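SusD homolog (PDB 4F53) probably binds mucin O-glycans at the cell surface of Bacteroides ovatus, as a SusD-like outer-membrane lipoprotein with a TPR-like helical fold. Local coordinates at residues A[239-244]-A[332-337]; A[34-39]-A[181-186]; A[40-45]-A[244-249]; A[120-125]-A[198-203]. All blocks are in the same frame, centred on the assembly; numbering follows the deposited sequence. Where two conformers were deposited one is given.

Contact 1: A[239-244]-A[332-337]; sequences DGAYRK and IVVFRA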
loop_
_atom_site.group_PDB
_atom_site.type_symbol
_atom_site.label_atom_id
_atom_site.label_comp_id
_atom_site.label_asym_id
_atom_site.label_seq_id
_atom_site.Cartn_x
_atom_site.Cartn_y
_atom_site.Cartn_z
ATOM N N ASP A 239 -11.370 -8.215 -12.889
ATOM C CA ASP A 239 -10.959 -9.212 -11.898
ATOM C C ASP A 239 -10.465 -8.528 -10.615
ATOM O O ASP A 239 -10.384 -9.181 -9.567
ATOM C CB ASP A 239 -9.855 -10.141 -12.424
ATOM C CG ASP A 239 -10.244 -11.049 -13.562
ATOM O OD1 ASP A 239 -11.429 -11.448 -13.631
ATOM O OD2 ASP A 239 -9.356 -11.403 -14.355
ATOM N N GLY A 240 -10.131 -7.235 -10.717
ATOM C CA GLY A 240 -9.639 -6.426 -9.605
ATOM C C GLY A 240 -10.579 -6.401 -8.421
ATOM O O GLY A 240 -11.781 -6.536 -8.604
ATOM N N ALA A 241 -10.036 -6.252 -7.193
ATOM C CA ALA A 241 -10.837 -6.215 -5.962
ATOM C C ALA A 241 -11.081 -4.762 -5.536
ATOM O O ALA A 241 -10.146 -4.029 -5.221
ATOM C CB ALA A 241 -10.159 -7.007 -4.843
ATOM N N TYR A 242 -12.363 -4.356 -5.580
ATOM C CA TYR A 242 -12.861 -3.017 -5.247
ATOM C C TYR A 242 -14.044 -3.176 -4.323
ATOM O O TYR A 242 -14.987 -3.865 -4.685
ATOM C CB TYR A 242 -13.267 -2.237 -6.525
ATOM C CG TYR A 242 -12.130 -2.113 -7.515
ATOM C CD1 TYR A 242 -11.175 -1.108 -7.387
ATOM C CD2 TYR A 242 -11.997 -3.014 -8.569
ATOM C CE1 TYR A 242 -10.114 -1.008 -8.277
ATOM C CE2 TYR A 242 -10.937 -2.925 -9.464
ATOM C CZ TYR A 242 -9.997 -1.921 -9.313
ATOM O OH TYR A 242 -8.961 -1.809 -10.208
ATOM N N ARG A 243 -13.980 -2.618 -3.118
ATOM C CA ARG A 243 -15.073 -2.791 -2.161
ATOM C C ARG A 243 -16.090 -1.671 -2.258
ATOM O O ARG A 243 -15.733 -0.496 -2.224
ATOM C CB ARG A 243 -14.541 -2.895 -0.715
ATOM C CG ARG A 243 -15.588 -3.420 0.272
ATOM C CD ARG A 243 -15.037 -3.705 1.660
ATOM N NE ARG A 243 -15.997 -3.328 2.719
ATOM C CZ ARG A 243 -16.277 -2.068 3.088
ATOM N NH1 ARG A 243 -15.667 -1.032 2.491
ATOM N NH2 ARG A 243 -17.165 -1.834 4.044
ATOM N N LYS A 244 -17.372 -2.045 -2.354
ATOM C CA LYS A 244 -18.492 -1.097 -2.357
ATOM C C LYS A 244 -18.615 -0.636 -0.920
ATOM O O LYS A 244 -18.782 -1.471 -0.001
ATOM C CB LYS A 244 -19.782 -1.738 -2.925
ATOM C CG LYS A 244 -21.030 -0.884 -2.736
ATOM C CD LYS A 244 -22.277 -1.561 -3.232
ATOM C CE LYS A 244 -23.490 -0.685 -3.069
ATOM N NZ LYS A 244 -24.725 -1.396 -3.493
ATOM N N ILE A 332 -13.588 1.455 -2.592
ATOM C CA ILE A 332 -12.281 1.354 -1.968
ATOM C C ILE A 332 -11.443 0.377 -2.837
ATOM O O ILE A 332 -11.951 -0.640 -3.291
ATOM C CB ILE A 332 -12.419 0.969 -0.479
ATOM C CG1 ILE A 332 -12.901 2.223 0.316
ATOM C CG2 ILE A 332 -11.096 0.460 0.038
ATOM C CD1 ILE A 332 -13.114 2.061 1.780
ATOM N N VAL A 333 -10.192 0.749 -3.132
ATOM C CA VAL A 333 -9.301 -0.032 -3.976
ATOM C C VAL A 333 -8.569 -1.030 -3.090
ATOM O O VAL A 333 -7.779 -0.622 -2.233
ATOM C CB VAL A 333 -8.339 0.886 -4.791
ATOM C CG1 VAL A 333 -7.317 0.053 -5.570
ATOM C CG2 VAL A 333 -9.116 1.836 -5.721
ATOM N N VAL A 334 -8.817 -2.346 -3.303
ATOM C CA VAL A 334 -8.206 -3.382 -2.460
ATOM C C VAL A 334 -7.002 -4.052 -3.176
ATOM O O VAL A 334 -5.934 -4.160 -2.586
ATOM C CB VAL A 334 -9.252 -4.427 -1.964
ATOM C CG1 VAL A 334 -8.602 -5.465 -1.057
ATOM C CG2 VAL A 334 -10.428 -3.748 -1.249
ATOM N N PHE A 335 -7.177 -4.494 -4.427
ATOM C CA PHE A 335 -6.139 -5.188 -5.171
ATOM C C PHE A 335 -6.454 -5.096 -6.663
ATOM O O PHE A 335 -7.372 -5.754 -7.179
ATOM C CB PHE A 335 -6.043 -6.657 -4.684
ATOM C CG PHE A 335 -4.774 -7.443 -4.964
ATOM C CD1 PHE A 335 -3.916 -7.078 -5.993
ATOM C CD2 PHE A 335 -4.490 -8.613 -4.255
ATOM C CE1 PHE A 335 -2.796 -7.844 -6.296
ATOM C CE2 PHE A 335 -3.358 -9.368 -4.547
ATOM C CZ PHE A 335 -2.509 -8.974 -5.562
ATOM N N ARG A 336 -5.694 -4.257 -7.349
ATOM C CA ARG A 336 -5.862 -4.003 -8.780
ATOM C C ARG A 336 -5.279 -5.118 -9.629
ATOM O O ARG A 336 -4.214 -5.650 -9.302
ATOM C CB ARG A 336 -5.163 -2.696 -9.165
ATOM C CG ARG A 336 -5.675 -1.450 -8.463
ATOM C CD ARG A 336 -5.204 -0.289 -9.293
ATOM N NE ARG A 336 -5.571 1.027 -8.773
ATOM C CZ ARG A 336 -6.704 1.658 -9.053
ATOM N NH1 ARG A 336 -7.641 1.065 -9.771
ATOM N NH2 ARG A 336 -6.929 2.869 -8.573
ATOM N N ALA A 337 -5.941 -5.420 -10.755
ATOM C CA ALA A 337 -5.460 -6.405 -11.748
ATOM C C ALA A 337 -4.183 -5.893 -12.412
ATOM O O ALA A 337 -3.328 -6.696 -12.718
ATOM C CB ALA A 337 -6.534 -6.679 -12.811
HETATM O O HOH W 1 -8.393 -3.995 -11.580
#
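Tyr242 holds CG beside its backbone N and anti to its carbonyl carbon (chi1 -57°), which swings the ring alongside Val333 and on to Arg336. The backbones beneath form a two-stranded antiparallel ribbon, 241-243 with 332-335, interrupted by a classic beta bulge, in a protein whose regular structure is mostly helical. At the bulge Val334 and Phe335 both face Ala241: Ala241 O accepts from Val334 N at 2.9 Å and from Phe335 N, the latter on a lone pair in the carbonyl plane, while Ala241 N donates to Phe335 O at 2.7 Å. Beyond it, Arg243 and Ile332 exchange two backbone bonds as a hydrogen-bonded pair. Small Ala241 suits its buried place: Ala241 CB lies 4.0 Å from Val334 CB and also touches Phe196 and Ile185. Gly240 is equally apt, since a side chain there would run into the Tyr242 ring. On the other face of the ribbon, Val333 CG2 lies in the plane of that ring, at its edge, 4.0 Å from Tyr242 CE1. Arg336 crosses the tyrosine at about a right angle and gives Tyr242 OH a weak bond from NH1; its stronger partner is Phe439 O, reached through NH2. The guanidinium of Arg243 finds its main partner outside the ribbon, Glu42. A water accepts a hydrogen bond from Tyr242 OH at 2.6 Å and another from Ala337 N at 3.0 Å.

Contact 2: A[34-39]-A[181-186]; sequences NLQDLM and SADRIY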
loop_
_atom_site.group_PDB
_atom_site.type_symbol
_atom_site.label_atom_id
_atom_site.label_comp_id
_atom_site.label_asym_id
_atom_site.label_seq_id
_atom_site.Cartn_x
_atom_site.Cartn_y
_atom_site.Cartn_z
ATOM N N ASN A 34 -17.124 -7.541 8.297
ATOM C CA ASN A 34 -16.207 -6.703 9.065
ATOM C C ASN A 34 -14.739 -7.146 8.766
ATOM O O ASN A 34 -13.855 -6.306 8.621
ATOM C CB ASN A 34 -16.558 -6.769 10.580
ATOM C CG ASN A 34 -18.011 -6.457 10.978
ATOM O OD1 ASN A 34 -18.822 -5.892 10.220
ATOM N ND2 ASN A 34 -18.380 -6.812 12.212
ATOM N N LEU A 35 -14.504 -8.463 8.666
ATOM C CA LEU A 35 -13.171 -9.004 8.377
ATOM C C LEU A 35 -12.730 -8.571 6.995
ATOM O O LEU A 35 -11.581 -8.145 6.821
ATOM C CB LEU A 35 -13.131 -10.537 8.512
ATOM C CG LEU A 35 -13.495 -11.148 9.912
ATOM C CD1 LEU A 35 -13.289 -12.638 9.899
ATOM C CD2 LEU A 35 -12.674 -10.528 11.071
ATOM N N GLN A 36 -13.662 -8.607 6.020
ATOM C CA GLN A 36 -13.377 -8.193 4.636
ATOM C C GLN A 36 -12.968 -6.709 4.571
ATOM O O GLN A 36 -12.039 -6.340 3.851
ATOM C CB GLN A 36 -14.602 -8.446 3.760
ATOM C CG GLN A 36 -14.352 -8.197 2.300
ATOM C CD GLN A 36 -15.584 -8.359 1.471
ATOM O OE1 GLN A 36 -16.505 -7.535 1.500
ATOM N NE2 GLN A 36 -15.621 -9.429 0.705
ATOM N N ASP A 37 -13.659 -5.873 5.340
ATOM C CA ASP A 37 -13.433 -4.440 5.355
ATOM C C ASP A 37 -12.007 -4.052 5.784
ATOM O O ASP A 37 -11.448 -3.102 5.238
ATOM C CB ASP A 37 -14.460 -3.792 6.298
ATOM C CG ASP A 37 -14.227 -2.307 6.550
ATOM O OD1 ASP A 37 -14.029 -1.563 5.571
ATOM O OD2 ASP A 37 -14.169 -1.913 7.723
ATOM N N LEU A 38 -11.431 -4.775 6.746
ATOM C CA LEU A 38 -10.136 -4.441 7.354
ATOM C C LEU A 38 -8.930 -4.627 6.422
ATOM O O LEU A 38 -7.827 -4.177 6.782
ATOM C CB LEU A 38 -9.937 -5.188 8.696
ATOM C CG LEU A 38 -10.906 -4.685 9.791
ATOM C CD1 LEU A 38 -11.047 -5.694 10.927
ATOM C CD2 LEU A 38 -10.539 -3.260 10.280
HETATM N N MSE A 39 -9.128 -5.189 5.207
HETATM C CA MSE A 39 -8.015 -5.282 4.237
HETATM C C MSE A 39 -7.570 -3.884 3.767
HETATM O O MSE A 39 -6.405 -3.665 3.442
HETATM C CB MSE A 39 -8.429 -6.125 3.012
HETATM C CG MSE A 39 -8.808 -7.567 3.395
HETATM SE SE MSE A 39 -8.808 -8.724 1.830
HETATM C CE MSE A 39 -10.408 -8.172 1.076
ATOM N N SER A 181 -24.666 -10.801 -0.066
ATOM C CA SER A 181 -24.750 -9.867 1.050
ATOM C C SER A 181 -23.538 -9.979 2.002
ATOM O O SER A 181 -23.313 -9.038 2.770
ATOM C CB SER A 181 -26.053 -10.055 1.829
ATOM O OG SER A 181 -26.112 -11.342 2.423
ATOM N N ALA A 182 -22.775 -11.116 1.971
ATOM C CA ALA A 182 -21.578 -11.326 2.807
ATOM C C ALA A 182 -20.303 -10.851 2.089
ATOM O O ALA A 182 -19.217 -10.947 2.662
ATOM C CB ALA A 182 -21.443 -12.801 3.164
ATOM N N ASP A 183 -20.424 -10.346 0.841
ATOM C CA ASP A 183 -19.255 -9.964 0.049
ATOM C C ASP A 183 -19.501 -8.689 -0.745
ATOM O O ASP A 183 -20.196 -8.709 -1.757
ATOM C CB ASP A 183 -18.890 -11.138 -0.882
ATOM C CG ASP A 183 -17.726 -10.943 -1.844
ATOM O OD1 ASP A 183 -16.952 -9.964 -1.665
ATOM O OD2 ASP A 183 -17.569 -11.783 -2.752
ATOM N N ARG A 184 -18.881 -7.593 -0.318
ATOM C CA ARG A 184 -19.026 -6.299 -0.987
ATOM C C ARG A 184 -17.890 -6.053 -1.978
ATOM O O ARG A 184 -17.719 -4.931 -2.457
ATOM C CB ARG A 184 -19.107 -5.157 0.050
ATOM C CG ARG A 184 -20.269 -5.307 1.018
ATOM C CD ARG A 184 -20.355 -4.153 2.022
ATOM N NE ARG A 184 -20.823 -2.915 1.390
ATOM C CZ ARG A 184 -22.095 -2.644 1.110
ATOM N NH1 ARG A 184 -23.049 -3.516 1.411
ATOM N NH2 ARG A 184 -22.420 -1.516 0.506
ATOM N N ILE A 185 -17.140 -7.105 -2.323
ATOM C CA ILE A 185 -16.057 -7.006 -3.288
ATOM C C ILE A 185 -16.416 -7.762 -4.572
ATOM O O ILE A 185 -16.337 -7.175 -5.651
ATOM C CB ILE A 185 -14.683 -7.471 -2.686
ATOM C CG1 ILE A 185 -14.222 -6.486 -1.568
ATOM C CG2 ILE A 185 -13.606 -7.611 -3.796
ATOM C CD1 ILE A 185 -12.977 -6.842 -0.854
ATOM N N TYR A 186 -16.755 -9.056 -4.470
ATOM C CA TYR A 186 -17.047 -9.898 -5.636
ATOM C C TYR A 186 -18.472 -10.445 -5.653
ATOM O O TYR A 186 -18.820 -11.220 -6.559
ATOM C CB TYR A 186 -16.057 -11.061 -5.728
ATOM C CG TYR A 186 -14.636 -10.635 -6.016
ATOM C CD1 TYR A 186 -14.331 -9.854 -7.135
ATOM C CD2 TYR A 186 -13.580 -11.111 -5.249
ATOM C CE1 TYR A 186 -13.010 -9.521 -7.448
ATOM C CE2 TYR A 186 -12.259 -10.751 -5.527
ATOM C CZ TYR A 186 -11.979 -9.981 -6.644
ATOM O OH TYR A 186 -10.687 -9.675 -6.935
#
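The side-chain amide of Gln36 and the carboxylate of Asp183 meet with their planes 61° apart, NE2 of Gln36 coming to OD1 from above the carboxylate plane at 2.8 Å. That same oxygen closes an Asx turn and a wider Asx motif, accepting from Ile185 N and Tyr186 N, so three N-H groups grip it. Beside them, Ile185 CG2 sits over the centre of one face of the Tyr186 ring. The other end of the amide is fixed as well: Arg184 N donates to Gln36 OE1 at 3.0 Å, in the carbonyl plane and on a lone pair. Glutamine suits this junction of helix 25-37 with the loop before helix 190-207 because one flat group both donates and accepts. A leucine here would probably leave Arg184 N without its acceptor and take one of the three donors from Asp183. Asp183 OD2 is held by Trp193 and Gly188. Alongside Gln36, Ile185 runs in the opposite direction, and its CD1 presses on the selenomethionine methyl, Met39 CE, at 3.5 Å.

Contact 3: A[40-45]-A[244-249]; sequences MPEQEN and KVADHN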
loop_
_atom_site.group_PDB
_atom_site.type_symbol
_atom_site.label_atom_id
_atom_site.label_comp_id
_atom_site.label_asym_id
_atom_site.label_seq_id
_atom_site.Cartn_x
_atom_site.Cartn_y
_atom_site.Cartn_z
HETATM N N MSE A 40 -8.534 -2.956 3.700
HETATM C CA MSE A 40 -8.378 -1.560 3.254
HETATM C C MSE A 40 -9.487 -0.794 3.991
HETATM O O MSE A 40 -10.565 -0.562 3.427
HETATM C CB MSE A 40 -8.511 -1.511 1.717
HETATM C CG MSE A 40 -7.957 -0.233 1.111
HETATM SE SE MSE A 40 -6.008 -0.091 1.295
HETATM C CE MSE A 40 -5.557 -1.656 0.214
ATOM N N PRO A 41 -9.282 -0.529 5.309
ATOM C CA PRO A 41 -10.393 -0.052 6.157
ATOM C C PRO A 41 -11.087 1.229 5.723
ATOM O O PRO A 41 -10.468 2.185 5.295
ATOM C CB PRO A 41 -9.768 0.110 7.540
ATOM C CG PRO A 41 -8.283 -0.029 7.335
ATOM C CD PRO A 41 -8.082 -0.847 6.123
ATOM N N GLU A 42 -12.414 1.199 5.836
ATOM C CA GLU A 42 -13.322 2.279 5.502
ATOM C C GLU A 42 -13.454 3.304 6.642
ATOM O O GLU A 42 -13.566 4.501 6.339
ATOM C CB GLU A 42 -14.694 1.709 5.157
ATOM C CG GLU A 42 -15.675 2.772 4.713
ATOM C CD GLU A 42 -17.080 2.303 4.411
ATOM O OE1 GLU A 42 -17.239 1.173 3.897
ATOM O OE2 GLU A 42 -18.021 3.085 4.658
ATOM N N GLN A 43 -13.475 2.836 7.925
ATOM C CA GLN A 43 -13.612 3.697 9.098
ATOM C C GLN A 43 -12.603 4.842 8.970
ATOM O O GLN A 43 -11.385 4.596 8.950
ATOM C CB GLN A 43 -13.428 2.885 10.395
ATOM C CG GLN A 43 -13.958 3.582 11.663
ATOM C CD GLN A 43 -13.577 2.847 12.939
ATOM O OE1 GLN A 43 -13.037 1.748 12.908
ATOM N NE2 GLN A 43 -13.833 3.442 14.099
ATOM N N GLU A 44 -13.128 6.071 8.792
ATOM C CA GLU A 44 -12.366 7.293 8.542
ATOM C C GLU A 44 -11.322 7.599 9.608
ATOM O O GLU A 44 -10.250 8.043 9.231
ATOM C CB GLU A 44 -13.285 8.514 8.307
ATOM C CG GLU A 44 -14.183 8.866 9.482
ATOM C CD GLU A 44 -15.090 10.065 9.288
ATOM O OE1 GLU A 44 -15.728 10.170 8.216
ATOM O OE2 GLU A 44 -15.205 10.873 10.234
ATOM N N ASN A 45 -11.602 7.335 10.896
ATOM C CA ASN A 45 -10.658 7.621 11.975
ATOM C C ASN A 45 -9.630 6.489 12.146
ATOM O O ASN A 45 -8.790 6.563 13.042
ATOM C CB ASN A 45 -11.388 7.926 13.306
ATOM C CG ASN A 45 -12.412 6.904 13.740
ATOM O OD1 ASN A 45 -13.385 6.617 13.032
ATOM N ND2 ASN A 45 -12.274 6.412 14.960
ATOM N N LYS A 244 -17.372 -2.045 -2.354
ATOM C CA LYS A 244 -18.492 -1.097 -2.357
ATOM C C LYS A 244 -18.615 -0.636 -0.920
ATOM O O LYS A 244 -18.782 -1.471 -0.001
ATOM C CB LYS A 244 -19.782 -1.738 -2.925
ATOM C CG LYS A 244 -21.030 -0.884 -2.736
ATOM C CD LYS A 244 -22.277 -1.561 -3.232
ATOM C CE LYS A 244 -23.490 -0.685 -3.069
ATOM N NZ LYS A 244 -24.725 -1.396 -3.493
ATOM N N VAL A 245 -18.429 0.690 -0.702
ATOM C CA VAL A 245 -18.426 1.272 0.648
ATOM C C VAL A 245 -19.765 1.014 1.354
ATOM O O VAL A 245 -20.822 0.964 0.703
ATOM C CB VAL A 245 -18.024 2.779 0.692
ATOM C CG1 VAL A 245 -16.637 2.991 0.097
ATOM C CG2 VAL A 245 -19.068 3.684 0.029
ATOM N N ALA A 246 -19.703 0.806 2.673
ATOM C CA ALA A 246 -20.904 0.606 3.488
ATOM C C ALA A 246 -21.556 1.947 3.759
ATOM O O ALA A 246 -22.777 2.046 3.708
ATOM C CB ALA A 246 -20.556 -0.094 4.793
ATOM N N ASP A 247 -20.746 2.996 3.982
ATOM C CA ASP A 247 -21.255 4.338 4.242
ATOM C C ASP A 247 -20.593 5.388 3.317
ATOM O O ASP A 247 -21.289 6.021 2.530
ATOM C CB ASP A 247 -21.086 4.708 5.724
ATOM C CG ASP A 247 -21.815 5.984 6.073
ATOM O OD1 ASP A 247 -23.060 5.942 6.188
ATOM O OD2 ASP A 247 -21.158 7.039 6.153
ATOM N N HIS A 248 -19.280 5.607 3.433
ATOM C CA HIS A 248 -18.598 6.564 2.563
ATOM C C HIS A 248 -17.124 6.248 2.396
ATOM O O HIS A 248 -16.514 5.655 3.289
ATOM C CB HIS A 248 -18.765 8.004 3.080
ATOM C CG HIS A 248 -18.152 8.288 4.416
ATOM N ND1 HIS A 248 -18.862 8.072 5.601
ATOM C CD2 HIS A 248 -16.943 8.826 4.712
ATOM C CE1 HIS A 248 -18.056 8.466 6.575
ATOM N NE2 HIS A 248 -16.882 8.920 6.091
ATOM N N ASN A 249 -16.546 6.679 1.265
ATOM C CA ASN A 249 -15.111 6.558 1.005
ATOM C C ASN A 249 -14.382 7.582 1.908
ATOM O O ASN A 249 -14.679 8.782 1.832
ATOM C CB ASN A 249 -14.782 6.779 -0.479
ATOM C CG ASN A 249 -13.365 6.434 -0.814
ATOM O OD1 ASN A 249 -12.424 6.898 -0.180
ATOM N ND2 ASN A 249 -13.173 5.621 -1.826
HETATM O O HOH W 2 -15.433 6.273 5.998
#
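Glu42 plugs its carboxylate into the backbone of 245-248, and this is the close-fitting part of the contact. With CG anti to the backbone N (chi1 -176°) and an extended chain, it delivers both oxygens to successive N-H groups. Ala246 N donates to Glu42 OE1 at 2.8 Å, on the syn side, and Asp247 N to the syn lone pair of Glu42 OE2, also at 2.8 Å; His248 N reaches OE2 from above the carboxylate plane at 3.1 Å. Glutamate suits a buried place facing several donors, and Arg243 NH2, in a salt bridge with OE1, probably balances its charge. A glutamine in its place would probably leave that arginine without its close counter-charge and set an NH2 group against one of the backbone donors. One carboxylate accepts from three consecutive backbone N-H groups, joining the linker that leads into helix 44-58 to the approach to helix 250-257, where Asn249 is the N-cap and its OD1 takes Trp251 N. On the looser side Glu44 and His248, only partly buried, share a single bond, His248 NE2 to the anti side of Glu44 OE1 at 2.7 Å, with carboxylate and ring planes 78° apart. Asp247 OD2 accepts from ND1 in the ring plane, which fixes the imidazole at both nitrogens. A water over one face of the ring donates to Glu42 O at 2.6 Å and to His248 O.

Contact 4: A[120-125]-A[198-203]; sequences RIVVML and NSLKLR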
loop_
_atom_site.group_PDB
_atom_site.type_symbol
_atom_site.label_atom_id
_atom_site.label_comp_id
_atom_site.label_asym_id
_atom_site.label_seq_id
_atom_site.Cartn_x
_atom_site.Cartn_y
_atom_site.Cartn_z
ATOM N N ARG A 120 -7.594 -12.543 7.044
ATOM C CA ARG A 120 -6.555 -12.555 8.082
ATOM C C ARG A 120 -5.154 -12.423 7.475
ATOM O O ARG A 120 -4.372 -11.611 7.946
ATOM C CB ARG A 120 -6.636 -13.848 8.899
ATOM C CG ARG A 120 -5.805 -13.787 10.146
ATOM C CD ARG A 120 -5.677 -15.172 10.714
ATOM N NE ARG A 120 -4.836 -15.155 11.903
ATOM C CZ ARG A 120 -4.200 -16.212 12.378
ATOM N NH1 ARG A 120 -4.295 -17.383 11.762
ATOM N NH2 ARG A 120 -3.453 -16.108 13.466
ATOM N N ILE A 121 -4.851 -13.216 6.416
ATOM C CA ILE A 121 -3.569 -13.155 5.717
ATOM C C ILE A 121 -3.325 -11.730 5.155
ATOM O O ILE A 121 -2.301 -11.147 5.479
ATOM C CB ILE A 121 -3.461 -14.256 4.630
ATOM C CG1 ILE A 121 -3.408 -15.639 5.310
ATOM C CG2 ILE A 121 -2.214 -14.019 3.750
ATOM C CD1 ILE A 121 -3.583 -16.853 4.410
ATOM N N VAL A 122 -4.283 -11.154 4.401
ATOM C CA VAL A 122 -4.158 -9.813 3.792
ATOM C C VAL A 122 -3.978 -8.724 4.881
ATOM O O VAL A 122 -3.118 -7.853 4.728
ATOM C CB VAL A 122 -5.368 -9.469 2.853
ATOM C CG1 VAL A 122 -5.225 -8.081 2.222
ATOM C CG2 VAL A 122 -5.560 -10.528 1.770
ATOM N N VAL A 123 -4.776 -8.782 5.974
ATOM C CA VAL A 123 -4.744 -7.789 7.053
ATOM C C VAL A 123 -3.423 -7.884 7.809
ATOM O O VAL A 123 -2.743 -6.879 7.994
ATOM C CB VAL A 123 -5.963 -7.916 8.008
ATOM C CG1 VAL A 123 -5.819 -6.996 9.221
ATOM C CG2 VAL A 123 -7.253 -7.613 7.264
HETATM N N MSE A 124 -3.051 -9.088 8.213
HETATM C CA MSE A 124 -1.831 -9.294 8.984
HETATM C C MSE A 124 -0.583 -9.183 8.092
HETATM O O MSE A 124 0.495 -8.909 8.613
HETATM C CB MSE A 124 -1.900 -10.597 9.798
HETATM C CG MSE A 124 -3.019 -10.541 10.842
HETATM SE SE MSE A 124 -2.798 -9.038 12.097
HETATM C CE MSE A 124 -4.702 -8.599 12.522
ATOM N N LEU A 125 -0.746 -9.296 6.764
ATOM C CA LEU A 125 0.335 -9.020 5.796
ATOM C C LEU A 125 0.713 -7.534 5.902
ATOM O O LEU A 125 1.887 -7.241 5.935
ATOM C CB LEU A 125 -0.055 -9.384 4.345
ATOM C CG LEU A 125 1.020 -9.203 3.242
ATOM C CD1 LEU A 125 2.247 -10.114 3.492
ATOM C CD2 LEU A 125 0.434 -9.494 1.867
ATOM N N ASN A 198 -4.683 -16.511 -5.688
ATOM C CA ASN A 198 -3.461 -16.801 -6.454
ATOM C C ASN A 198 -2.650 -15.519 -6.718
ATOM O O ASN A 198 -1.425 -15.558 -6.731
ATOM C CB ASN A 198 -3.781 -17.491 -7.771
ATOM C CG ASN A 198 -4.060 -18.946 -7.599
ATOM O OD1 ASN A 198 -3.245 -19.692 -7.041
ATOM N ND2 ASN A 198 -5.223 -19.372 -8.066
ATOM N N SER A 199 -3.339 -14.375 -6.899
ATOM C CA SER A 199 -2.707 -13.065 -7.117
ATOM C C SER A 199 -1.967 -12.635 -5.848
ATOM O O SER A 199 -0.881 -12.069 -5.946
ATOM C CB SER A 199 -3.762 -12.042 -7.509
ATOM O OG SER A 199 -4.346 -12.460 -8.736
ATOM N N LEU A 200 -2.532 -12.955 -4.647
ATOM C CA LEU A 200 -1.900 -12.663 -3.359
ATOM C C LEU A 200 -0.638 -13.550 -3.203
ATOM O O LEU A 200 0.395 -13.104 -2.712
ATOM C CB LEU A 200 -2.909 -12.930 -2.212
ATOM C CG LEU A 200 -2.403 -12.709 -0.773
ATOM C CD1 LEU A 200 -2.082 -11.225 -0.502
ATOM C CD2 LEU A 200 -3.423 -13.225 0.241
ATOM N N LYS A 201 -0.749 -14.817 -3.606
ATOM C CA LYS A 201 0.348 -15.780 -3.562
ATOM C C LYS A 201 1.534 -15.245 -4.396
ATOM O O LYS A 201 2.661 -15.287 -3.924
ATOM C CB LYS A 201 -0.134 -17.163 -4.050
ATOM C CG LYS A 201 0.967 -18.231 -4.102
ATOM C CD LYS A 201 0.368 -19.600 -4.470
ATOM C CE LYS A 201 1.401 -20.684 -4.634
ATOM N NZ LYS A 201 0.767 -21.973 -5.026
ATOM N N LEU A 202 1.275 -14.691 -5.585
ATOM C CA LEU A 202 2.306 -14.107 -6.458
ATOM C C LEU A 202 2.906 -12.857 -5.809
ATOM O O LEU A 202 4.111 -12.671 -5.866
ATOM C CB LEU A 202 1.693 -13.788 -7.849
ATOM C CG LEU A 202 2.534 -13.016 -8.860
ATOM C CD1 LEU A 202 3.735 -13.840 -9.344
ATOM C CD2 LEU A 202 1.691 -12.623 -10.037
ATOM N N ARG A 203 2.081 -12.028 -5.171
ATOM C CA ARG A 203 2.540 -10.813 -4.483
ATOM C C ARG A 203 3.514 -11.191 -3.344
ATOM O O ARG A 203 4.593 -10.632 -3.260
ATOM C CB ARG A 203 1.352 -9.978 -3.948
ATOM C CG ARG A 203 1.819 -8.810 -3.046
ATOM C CD ARG A 203 0.718 -8.277 -2.167
ATOM N NE ARG A 203 -0.162 -7.357 -2.893
ATOM C CZ ARG A 203 -1.209 -6.750 -2.339
ATOM N NH1 ARG A 203 -1.516 -6.972 -1.065
ATOM N NH2 ARG A 203 -1.934 -5.888 -3.042
#
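Leu200 reaches across from helix 190-207 and sets its two methyls among three side chains of helix 110-131, in the helix packing of this TPR-like fold. Its CD2 takes Ile121 CG2 and Val122 CG2, each at 3.8 Å, while Leu200 CD1 meets Leu125 CD2 at 3.9 Å as the two leucines slide past each other in opposite directions. The reach comes from CG lying anti to the backbone N (chi1 178°), which suits a leucine: with the segment axes 11.9 Å apart, Leu200 and the facing residues of helix 110-131 fill the gap from both sides. Ile121, Val122 and Leu125 present methyls alone, fitting a buried contact that has no hydrogen bond across it. The two segments run in roughly the same direction, at 31°. Further out, helix 152-173 packs on Ile121 through Ile166 and on Leu125 through Tyr156, and Met39 touches Val122. Arg203, one turn beyond Leu200, brings its aliphatic part into the same layer while its charge is spent elsewhere, in a salt bridge with Glu339 and a cation-pi contact with Phe335. Its guanidinium has Leu125 CD2 at the edge, near its plane, and that methyl lies 4.2 Å from Arg203 CD.

Overall arrangement
From the N terminus, helix 25-37 and the linker after it open contacts 2 and 3 in turn. Contact 4 starts on helix 110-131; contact 2 then closes at 181-186, contact 4 at 198-203, contact 3 at 244-249 and contact 1, opened at 239-244, at 332-337. Contact 2 crosses contacts 3 and 4, contact 3 crosses contact 1, and contact 4 lies wholly within the span of contact 3. The beta ribbon is the meeting place: Arg184 bonds to Lys244 O, contacts 1 and 3 meet at Arg243, and Phe335 packs on 199-203. The N-terminal helices are thereby tied to helix 190-207 and the ribbon.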